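Local coordinates for PfEMP1 variant 1 of strain MC (Plasmodium falciparum, PDB 5LGD), which probably binds a host cell-surface receptor through this helical domain of the DBL clan, one piece of a much longer protein that the parasite displays on infected red cells, at residues W12-D17 / E57-E62; L19-K24 / Q53-Q58; K65-F70 / T144-L149. All coordinates share one frame; numbering follows the deposited sequence.

Interaction 1: W12-D17 / E57-E62; sequences WMWVHD and EQKKTE
Lys-59 is the first residue of 57-62 to meet Trp-14, with both its backbone and its ammonium. Lys-59 O lies 3.5 Å from Trp-14 CZ2, at the benzene end of the indole. The chain, bent at chi2 and chi3, passes alongside the indole in the reverse sense and brings Lys-59 NZ within 3.5 Å of Trp-14 NE1. That pair is two donors, not a bond; both nitrogens turn instead to one acceptor a turn further on, and NZ also donates to a water that donates to Trp-14 O.

Glu-62 supplies the acceptor. Trp-14 NE1 donates to Glu-62 OE1 over 2.9 Å with an N-H...O angle of 159°, the oxygen almost in the ring plane and using its anti lone pair. Lys-59 NZ lies 2.9 Å from Glu-62 OE1, on its syn side but well out of the carboxylate plane, in an i to i+3 salt bridge. Two donors thus grip Glu-62 OE1, and the carboxylate plane stands 72° from the indole. A tryptophan suits this place because it is large enough to bridge the helices yet carries an N-H at its rim. Its CG lies anti to the backbone N (chi1 -177°), which sends the ring across toward helix 45-70. There it also meets Trp-63 and touches Ile-145 of helix 144-162, while on the same turns of helix 7-29 Trp-12 and Val-15 pack on helix 92-103.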
loop_
_atom_site.group_PDB
_atom_site.type_symbol
_atom_site.label_atom_id
_atom_site.label_comp_id
_atom_site.label_asym_id
_atom_site.label_seq_id
_atom_site.Cartn_x
_atom_site.Cartn_y
_atom_site.Cartn_z
ATOM N N TRP B 12 14.168 -2.010 25.782
ATOM C CA TRP B 12 13.285 -1.183 26.594
ATOM C C TRP B 12 13.390 -1.459 28.063
ATOM O O TRP B 12 13.391 -0.514 28.849
ATOM C CB TRP B 12 11.850 -1.282 26.080
ATOM C CG TRP B 12 11.772 -0.628 24.741
ATOM C CD1 TRP B 12 11.639 -1.243 23.529
ATOM C CD2 TRP B 12 12.016 0.756 24.468
ATOM N NE1 TRP B 12 11.696 -0.311 22.523
ATOM C CE2 TRP B 12 11.905 0.930 23.074
ATOM C CE3 TRP B 12 12.224 1.883 25.278
ATOM C CZ2 TRP B 12 12.030 2.174 22.470
ATOM C CZ3 TRP B 12 12.364 3.109 24.674
ATOM C CH2 TRP B 12 12.264 3.247 23.287
ATOM N N MET B 13 13.604 -2.716 28.427
ATOM C CA MET B 13 13.838 -3.135 29.806
ATOM C C MET B 13 15.105 -2.458 30.367
ATOM O O MET B 13 15.094 -2.013 31.509
ATOM C CB MET B 13 14.018 -4.661 29.853
ATOM C CG MET B 13 13.953 -5.227 31.255
ATOM S SD MET B 13 15.124 -6.572 31.509
ATOM C CE MET B 13 16.704 -5.745 31.130
ATOM N N TRP B 14 16.191 -2.431 29.588
ATOM C CA TRP B 14 17.475 -1.857 29.990
ATOM C C TRP B 14 17.323 -0.351 30.196
ATOM O O TRP B 14 17.756 0.170 31.231
ATOM C CB TRP B 14 18.579 -2.186 28.972
ATOM C CG TRP B 14 19.925 -1.674 29.378
ATOM C CD1 TRP B 14 20.927 -2.388 29.971
ATOM C CD2 TRP B 14 20.427 -0.336 29.213
ATOM N NE1 TRP B 14 22.011 -1.573 30.206
ATOM C CE2 TRP B 14 21.722 -0.304 29.769
ATOM C CE3 TRP B 14 19.902 0.845 28.658
ATOM C CZ2 TRP B 14 22.489 0.864 29.808
ATOM C CZ3 TRP B 14 20.669 2.001 28.702
ATOM C CH2 TRP B 14 21.950 1.996 29.257
ATOM N N VAL B 15 16.723 0.333 29.212
ATOM C CA VAL B 15 16.417 1.771 29.216
ATOM C C VAL B 15 15.577 2.110 30.470
ATOM O O VAL B 15 15.936 3.008 31.236
ATOM C CB VAL B 15 15.735 2.203 27.883
ATOM C CG1 VAL B 15 15.061 3.570 28.013
ATOM C CG2 VAL B 15 16.745 2.217 26.737
ATOM N N HIS B 16 14.482 1.371 30.689
ATOM C CA HIS B 16 13.622 1.551 31.844
ATOM C C HIS B 16 14.392 1.384 33.178
ATOM O O HIS B 16 14.335 2.263 34.048
ATOM C CB HIS B 16 12.445 0.548 31.766
ATOM C CG HIS B 16 11.641 0.500 33.020
ATOM N ND1 HIS B 16 11.903 -0.435 34.004
ATOM C CD2 HIS B 16 10.622 1.286 33.422
ATOM C CE1 HIS B 16 11.033 -0.191 34.961
ATOM N NE2 HIS B 16 10.234 0.822 34.646
ATOM N N ASP B 17 15.078 0.240 33.343
ATOM C CA ASP B 17 15.846 -0.061 34.557
ATOM C C ASP B 17 17.009 0.929 34.789
ATOM O O ASP B 17 17.299 1.236 35.939
ATOM C CB ASP B 17 16.379 -1.511 34.515
ATOM C CG ASP B 17 15.312 -2.594 34.454
ATOM O OD1 ASP B 17 14.099 -2.254 34.499
ATOM O OD2 ASP B 17 15.678 -3.765 34.332
ATOM N N GLU B 57 29.864 4.480 34.457
ATOM C CA GLU B 57 30.778 3.851 33.499
ATOM C C GLU B 57 30.265 2.486 33.025
ATOM O O GLU B 57 30.311 2.229 31.824
ATOM C CB GLU B 57 32.227 3.791 34.015
ATOM C CG GLU B 57 33.186 4.683 33.238
ATOM C CD GLU B 57 33.245 4.477 31.734
ATOM O OE1 GLU B 57 33.660 3.379 31.296
ATOM O OE2 GLU B 57 32.874 5.415 30.990
ATOM N N GLN B 58 29.702 1.658 33.940
ATOM C CA GLN B 58 29.063 0.358 33.621
ATOM C C GLN B 58 27.901 0.545 32.634
ATOM O O GLN B 58 27.775 -0.236 31.685
ATOM C CB GLN B 58 28.516 -0.330 34.893
ATOM C CG GLN B 58 29.276 -1.590 35.294
ATOM C CD GLN B 58 29.762 -1.556 36.735
ATOM O OE1 GLN B 58 30.970 -1.612 37.011
ATOM N NE2 GLN B 58 28.837 -1.496 37.690
ATOM N N LYS B 59 27.039 1.574 32.865
ATOM C CA LYS B 59 25.895 1.835 31.979
ATOM C C LYS B 59 26.345 2.416 30.639
ATOM O O LYS B 59 25.784 2.034 29.621
ATOM C CB LYS B 59 24.799 2.681 32.655
ATOM C CG LYS B 59 24.358 2.164 34.039
ATOM C CD LYS B 59 23.123 1.261 33.983
ATOM C CE LYS B 59 23.481 -0.208 34.044
ATOM N NZ LYS B 59 22.334 -1.082 33.633
ATOM N N LYS B 60 27.388 3.285 30.631
ATOM C CA LYS B 60 27.985 3.858 29.418
ATOM C C LYS B 60 28.509 2.756 28.483
ATOM O O LYS B 60 28.321 2.841 27.257
ATOM C CB LYS B 60 29.135 4.820 29.776
ATOM C CG LYS B 60 28.642 6.237 30.106
ATOM C CD LYS B 60 29.769 7.254 30.381
ATOM C CE LYS B 60 30.800 7.419 29.272
ATOM N NZ LYS B 60 30.211 7.889 27.983
ATOM N N THR B 61 29.119 1.713 29.081
ATOM C CA THR B 61 29.697 0.554 28.382
ATOM C C THR B 61 28.580 -0.370 27.900
ATOM O O THR B 61 28.617 -0.823 26.764
ATOM C CB THR B 61 30.761 -0.173 29.262
ATOM O OG1 THR B 61 31.708 0.767 29.778
ATOM C CG2 THR B 61 31.515 -1.257 28.499
ATOM N N GLU B 62 27.582 -0.647 28.757
ATOM C CA GLU B 62 26.449 -1.502 28.378
ATOM C C GLU B 62 25.693 -0.885 27.211
ATOM O O GLU B 62 25.342 -1.593 26.262
ATOM C CB GLU B 62 25.512 -1.739 29.566
ATOM C CG GLU B 62 25.987 -2.869 30.462
ATOM C CD GLU B 62 25.292 -2.988 31.807
ATOM O OE1 GLU B 62 24.082 -2.676 31.907
ATOM O OE2 GLU B 62 25.973 -3.407 32.769
HETATM O O HOH W 1 19.691 -1.253 32.864
#

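Interaction 2: L19-K24 / Q53-Q58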
loop_
_atom_site.group_PDB
_atom_site.type_symbol
_atom_site.label_atom_id
_atom_site.label_comp_id
_atom_site.label_asym_id
_atom_site.label_seq_id
_atom_site.Cartn_x
_atom_site.Cartn_y
_atom_site.Cartn_z
ATOM N N LEU B 19 16.971 4.173 33.927
ATOM C CA LEU B 19 16.277 5.408 34.326
ATOM C C LEU B 19 15.813 5.339 35.759
ATOM O O LEU B 19 15.930 6.327 36.502
ATOM C CB LEU B 19 15.100 5.697 33.384
ATOM C CG LEU B 19 15.503 6.085 31.932
ATOM C CD1 LEU B 19 14.279 6.261 31.051
ATOM C CD2 LEU B 19 16.306 7.348 31.910
ATOM N N ILE B 20 15.375 4.132 36.159
ATOM C CA ILE B 20 14.898 3.797 37.489
ATOM C C ILE B 20 16.071 3.786 38.462
ATOM O O ILE B 20 15.965 4.347 39.542
ATOM C CB ILE B 20 14.020 2.494 37.473
ATOM C CG1 ILE B 20 12.625 2.735 36.794
ATOM C CG2 ILE B 20 13.794 1.909 38.865
ATOM C CD1 ILE B 20 11.918 3.981 37.093
ATOM N N ASP B 21 17.181 3.196 38.075
ATOM C CA ASP B 21 18.403 3.162 38.879
ATOM C C ASP B 21 18.929 4.578 39.099
ATOM O O ASP B 21 19.268 4.941 40.223
ATOM C CB ASP B 21 19.448 2.265 38.226
ATOM C CG ASP B 21 19.182 0.772 38.253
ATOM O OD1 ASP B 21 18.354 0.333 39.068
ATOM O OD2 ASP B 21 19.848 0.040 37.496
ATOM N N SER B 22 18.892 5.417 38.062
ATOM C CA SER B 22 19.309 6.819 38.167
ATOM C C SER B 22 18.478 7.543 39.268
ATOM O O SER B 22 19.049 8.216 40.126
ATOM C CB SER B 22 19.211 7.505 36.806
ATOM O OG SER B 22 19.806 8.791 36.830
ATOM N N ILE B 23 17.168 7.290 39.314
ATOM C CA ILE B 23 16.264 7.841 40.338
ATOM C C ILE B 23 16.559 7.241 41.715
ATOM O O ILE B 23 16.504 7.956 42.718
ATOM C CB ILE B 23 14.768 7.600 39.964
ATOM C CG1 ILE B 23 14.353 8.335 38.668
ATOM C CG2 ILE B 23 13.827 7.917 41.135
ATOM C CD1 ILE B 23 13.123 7.668 37.979
ATOM N N LYS B 24 16.790 5.914 41.763
ATOM C CA LYS B 24 17.052 5.189 43.020
ATOM C C LYS B 24 18.348 5.642 43.696
ATOM O O LYS B 24 18.473 5.448 44.899
ATOM C CB LYS B 24 17.045 3.668 42.803
ATOM C CG LYS B 24 15.658 3.057 42.748
ATOM C CD LYS B 24 15.734 1.690 42.082
ATOM C CE LYS B 24 14.812 0.679 42.715
ATOM N NZ LYS B 24 13.401 0.846 42.272
ATOM N N GLN B 53 29.671 6.742 40.524
ATOM C CA GLN B 53 30.607 6.966 39.409
ATOM C C GLN B 53 30.859 5.661 38.629
ATOM O O GLN B 53 30.895 5.691 37.400
ATOM C CB GLN B 53 31.943 7.563 39.890
ATOM C CG GLN B 53 32.870 7.941 38.732
ATOM C CD GLN B 53 33.980 8.846 39.162
ATOM O OE1 GLN B 53 34.918 8.430 39.850
ATOM N NE2 GLN B 53 33.911 10.103 38.742
ATOM N N LYS B 54 31.033 4.531 39.356
ATOM C CA LYS B 54 31.251 3.193 38.792
ATOM C C LYS B 54 30.056 2.802 37.924
ATOM O O LYS B 54 30.244 2.403 36.771
ATOM C CB LYS B 54 31.430 2.161 39.923
ATOM C CG LYS B 54 32.245 0.929 39.541
ATOM C CD LYS B 54 31.952 -0.253 40.464
ATOM C CE LYS B 54 32.956 -1.370 40.282
ATOM N NZ LYS B 54 32.652 -2.529 41.163
ATOM N N TRP B 55 28.821 2.926 38.486
ATOM C CA TRP B 55 27.573 2.625 37.815
ATOM C C TRP B 55 27.479 3.355 36.497
ATOM O O TRP B 55 27.110 2.719 35.527
ATOM C CB TRP B 55 26.385 3.012 38.713
ATOM C CG TRP B 55 25.035 2.822 38.089
ATOM C CD1 TRP B 55 24.339 1.654 37.967
ATOM C CD2 TRP B 55 24.197 3.847 37.547
ATOM N NE1 TRP B 55 23.111 1.892 37.398
ATOM C CE2 TRP B 55 22.987 3.235 37.149
ATOM C CE3 TRP B 55 24.352 5.232 37.353
ATOM C CZ2 TRP B 55 21.948 3.954 36.552
ATOM C CZ3 TRP B 55 23.301 5.946 36.798
ATOM C CH2 TRP B 55 22.120 5.307 36.398
ATOM N N VAL B 56 27.799 4.679 36.455
ATOM C CA VAL B 56 27.747 5.508 35.232
ATOM C C VAL B 56 28.624 4.890 34.129
ATOM O O VAL B 56 28.146 4.739 33.013
ATOM C CB VAL B 56 28.089 7.013 35.449
ATOM C CG1 VAL B 56 27.778 7.839 34.201
ATOM C CG2 VAL B 56 27.366 7.597 36.649
ATOM N N GLU B 57 29.864 4.480 34.457
ATOM C CA GLU B 57 30.778 3.851 33.499
ATOM C C GLU B 57 30.265 2.486 33.025
ATOM O O GLU B 57 30.311 2.229 31.824
ATOM C CB GLU B 57 32.227 3.791 34.015
ATOM C CG GLU B 57 33.186 4.683 33.238
ATOM C CD GLU B 57 33.245 4.477 31.734
ATOM O OE1 GLU B 57 33.660 3.379 31.296
ATOM O OE2 GLU B 57 32.874 5.415 30.990
ATOM N N GLN B 58 29.702 1.658 33.940
ATOM C CA GLN B 58 29.063 0.358 33.621
ATOM C C GLN B 58 27.901 0.545 32.634
ATOM O O GLN B 58 27.775 -0.236 31.685
ATOM C CB GLN B 58 28.516 -0.330 34.893
ATOM C CG GLN B 58 29.276 -1.590 35.294
ATOM C CD GLN B 58 29.762 -1.556 36.735
ATOM O OE1 GLN B 58 30.970 -1.612 37.011
ATOM N NE2 GLN B 58 28.837 -1.496 37.690
#
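Trp-55 reaches from helix 45-70 to Asp-21 and Ser-22 of helix 7-29, wedging an indole between the two arms of an antiparallel helical hairpin. The benzene half of the ring makes the closest contacts: Trp-55 CZ2 lies 3.5 Å from Asp-21 CB, and Trp-55 CH2 lies 3.6 Å from Ser-22 N and 3.7 Å from Ser-22 CB. With CG anti to the backbone N (chi1 176°), the indole is carried across toward helix 7-29, spanning a gap in which Asp-21 and Trp-55 have CA atoms 9.2 Å apart. Small serine suits the opposing position, since it lets the bulky ring come close to the helix backbone.

Further out, the serine hydroxyl turns to helix 144-162, where Ser-22 OG is hydrogen-bonded to Glu-152 OE1; the glutamate side chain also touches Trp-55 and Val-56. Trp-25 meets the Trp-55 indole edge-to-face. Asp-21 stands at the more open margin, with a bound Tris molecule, probably from the crystallisation liquor, about 4 Å from its side chain. Its carboxylate plane is turned 70° from the indole, and Trp-55 NE1, buried here without a partner in the model, stays 3.8 Å from Asp-21 OD2.

Interaction 3: K65-F70 / T144-L149; sequences KIKDHF and TIDKLL
A buried salt bridge joins Lys-67 to Asp-146, linking the last turns of helix 45-70 to the first turn of helix 144-162 in an antiparallel helix pair. Lys-67 NZ donates to Asp-146 OD1 over 2.8 Å, meeting it on the syn side but 27° out of the carboxylate plane. The two side chains reach toward each other across the gap, and a long lysine suits the place because the CA atoms of Lys-67 and Asp-146 are 10.4 Å apart. A single bend in the lysine chain, at chi3 (-75°), turns its end onto the carboxylate.

The other oxygen is held from elsewhere: Asp-146 OD2 accepts from Trp-63 NE1 and is hydrogen-bonded to Thr-143 OG1, so the acid is gripped at both oxygens and its rotation is restrained. An acidic residue in the first turn of a helix probably also gains from the positive end of the helix dipole, and the nearby ammonium should help to keep it ionised.

Apolar side chains pack close by. Leu-86 of helix 82-90 touches the Lys-67 side chain, and Ile-145 and Leu-149 lie against Trp-63. Beside the ion pair, Lys-67 CE sits 3.4 Å from Asp-146 OD1.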
loop_
_atom_site.group_PDB
_atom_site.type_symbol
_atom_site.label_atom_id
_atom_site.label_comp_id
_atom_site.label_asym_id
_atom_site.label_seq_id
_atom_site.Cartn_x
_atom_site.Cartn_y
_atom_site.Cartn_z
ATOM N N LYS B 65 27.336 -1.228 23.706
ATOM C CA LYS B 65 27.064 -2.571 23.171
ATOM C C LYS B 65 25.631 -2.671 22.585
ATOM O O LYS B 65 25.440 -3.267 21.522
ATOM C CB LYS B 65 27.309 -3.648 24.254
ATOM C CG LYS B 65 28.798 -4.014 24.481
ATOM C CD LYS B 65 29.013 -4.473 25.925
ATOM C CE LYS B 65 30.478 -4.506 26.344
ATOM N NZ LYS B 65 31.106 -5.848 26.158
ATOM N N ILE B 66 24.638 -2.068 23.272
ATOM C CA ILE B 66 23.236 -2.045 22.837
ATOM C C ILE B 66 23.110 -1.220 21.555
ATOM O O ILE B 66 22.462 -1.685 20.616
ATOM C CB ILE B 66 22.315 -1.585 23.989
ATOM C CG1 ILE B 66 22.344 -2.643 25.101
ATOM C CG2 ILE B 66 20.892 -1.347 23.509
ATOM C CD1 ILE B 66 21.761 -2.263 26.435
ATOM N N LYS B 67 23.780 -0.038 21.485
ATOM C CA LYS B 67 23.744 0.819 20.283
ATOM C C LYS B 67 24.343 0.110 19.095
ATOM O O LYS B 67 23.856 0.268 17.977
ATOM C CB LYS B 67 24.461 2.158 20.503
ATOM C CG LYS B 67 23.692 3.129 21.413
ATOM C CD LYS B 67 24.332 4.518 21.371
ATOM C CE LYS B 67 25.624 4.618 22.163
ATOM N NZ LYS B 67 26.297 5.925 21.956
ATOM N N ASP B 68 25.398 -0.686 19.347
ATOM C CA ASP B 68 26.112 -1.472 18.342
ATOM C C ASP B 68 25.227 -2.524 17.695
ATOM O O ASP B 68 25.269 -2.656 16.473
ATOM C CB ASP B 68 27.406 -2.065 18.925
ATOM C CG ASP B 68 28.565 -1.081 18.925
ATOM O OD1 ASP B 68 28.708 -0.322 17.927
ATOM O OD2 ASP B 68 29.364 -1.104 19.891
ATOM N N HIS B 69 24.366 -3.208 18.474
ATOM C CA HIS B 69 23.445 -4.194 17.892
ATOM C C HIS B 69 22.314 -3.494 17.125
ATOM O O HIS B 69 21.858 -4.020 16.110
ATOM C CB HIS B 69 22.860 -5.154 18.959
ATOM C CG HIS B 69 22.259 -6.384 18.344
ATOM N ND1 HIS B 69 20.896 -6.575 18.305
ATOM C CD2 HIS B 69 22.855 -7.395 17.672
ATOM C CE1 HIS B 69 20.701 -7.703 17.650
ATOM N NE2 HIS B 69 21.848 -8.233 17.245
ATOM N N PHE B 70 21.898 -2.291 17.586
ATOM C CA PHE B 70 20.847 -1.490 16.936
ATOM C C PHE B 70 21.251 -1.096 15.518
ATOM O O PHE B 70 20.414 -1.043 14.622
ATOM C CB PHE B 70 20.556 -0.220 17.756
ATOM C CG PHE B 70 19.244 0.446 17.439
ATOM C CD1 PHE B 70 19.157 1.409 16.444
ATOM C CD2 PHE B 70 18.097 0.126 18.145
ATOM C CE1 PHE B 70 17.952 2.030 16.161
ATOM C CE2 PHE B 70 16.889 0.732 17.842
ATOM C CZ PHE B 70 16.828 1.693 16.862
ATOM N N THR B 144 19.378 10.778 23.922
ATOM C CA THR B 144 18.855 11.149 25.252
ATOM C C THR B 144 19.599 10.379 26.356
ATOM O O THR B 144 20.028 10.988 27.341
ATOM C CB THR B 144 17.342 10.861 25.284
ATOM O OG1 THR B 144 16.657 11.842 24.497
ATOM C CG2 THR B 144 16.753 10.829 26.702
ATOM N N ILE B 145 19.739 9.037 26.171
ATOM C CA ILE B 145 20.446 8.134 27.083
ATOM C C ILE B 145 21.878 8.604 27.228
ATOM O O ILE B 145 22.357 8.739 28.351
ATOM C CB ILE B 145 20.315 6.641 26.653
ATOM C CG1 ILE B 145 18.821 6.189 26.556
ATOM C CG2 ILE B 145 21.139 5.688 27.521
ATOM C CD1 ILE B 145 17.917 6.306 27.886
ATOM N N ASP B 146 22.542 8.909 26.099
ATOM C CA ASP B 146 23.909 9.420 26.052
ATOM C C ASP B 146 24.021 10.785 26.796
ATOM O O ASP B 146 24.903 10.949 27.641
ATOM C CB ASP B 146 24.355 9.536 24.599
ATOM C CG ASP B 146 24.383 8.204 23.866
ATOM O OD1 ASP B 146 25.318 7.407 24.116
ATOM O OD2 ASP B 146 23.534 8.004 22.967
ATOM N N LYS B 147 23.086 11.720 26.531
ATOM C CA LYS B 147 23.018 13.033 27.189
ATOM C C LYS B 147 22.898 12.831 28.703
ATOM O O LYS B 147 23.641 13.461 29.466
ATOM C CB LYS B 147 21.800 13.831 26.683
ATOM C CG LYS B 147 22.043 14.598 25.384
ATOM C CD LYS B 147 22.032 16.120 25.610
ATOM C CE LYS B 147 20.672 16.723 25.915
ATOM N NZ LYS B 147 20.793 18.093 26.484
ATOM N N LEU B 148 21.988 11.907 29.127
ATOM C CA LEU B 148 21.786 11.558 30.532
ATOM C C LEU B 148 23.002 10.931 31.167
ATOM O O LEU B 148 23.406 11.384 32.242
ATOM C CB LEU B 148 20.539 10.694 30.779
ATOM C CG LEU B 148 20.264 10.427 32.257
ATOM C CD1 LEU B 148 19.826 11.692 32.971
ATOM C CD2 LEU B 148 19.272 9.357 32.432
ATOM N N LEU B 149 23.623 9.929 30.499
ATOM C CA LEU B 149 24.852 9.319 31.023
ATOM C C LEU B 149 26.009 10.337 31.132
ATOM O O LEU B 149 26.804 10.237 32.059
ATOM C CB LEU B 149 25.264 8.049 30.271
ATOM C CG LEU B 149 24.354 6.820 30.482
ATOM C CD1 LEU B 149 24.752 5.681 29.544
ATOM C CD2 LEU B 149 24.339 6.353 31.968
#

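Overall arrangement
Helix 45-70 takes part in all three contacts and runs antiparallel to both of its partners; along it come interaction 2, then 1, then 3. Interactions 1 and 2, with centres 8 Å apart, are successive places along its pairing with helix 7-29, and their second segments share Glu-57 and Gln-58. Interaction 3 follows later in the chain and ties the same helix to helix 144-162; its centre is 8 Å from that of interaction 1 and 14 Å from that of interaction 2. Packing connects them: Trp-14 lies on Ile-66, Lys-60 on Leu-149, and Leu-19 on Leu-148. The three helices thus form one bundle, a framework for a DBL-clan domain probably concerned with host receptor binding.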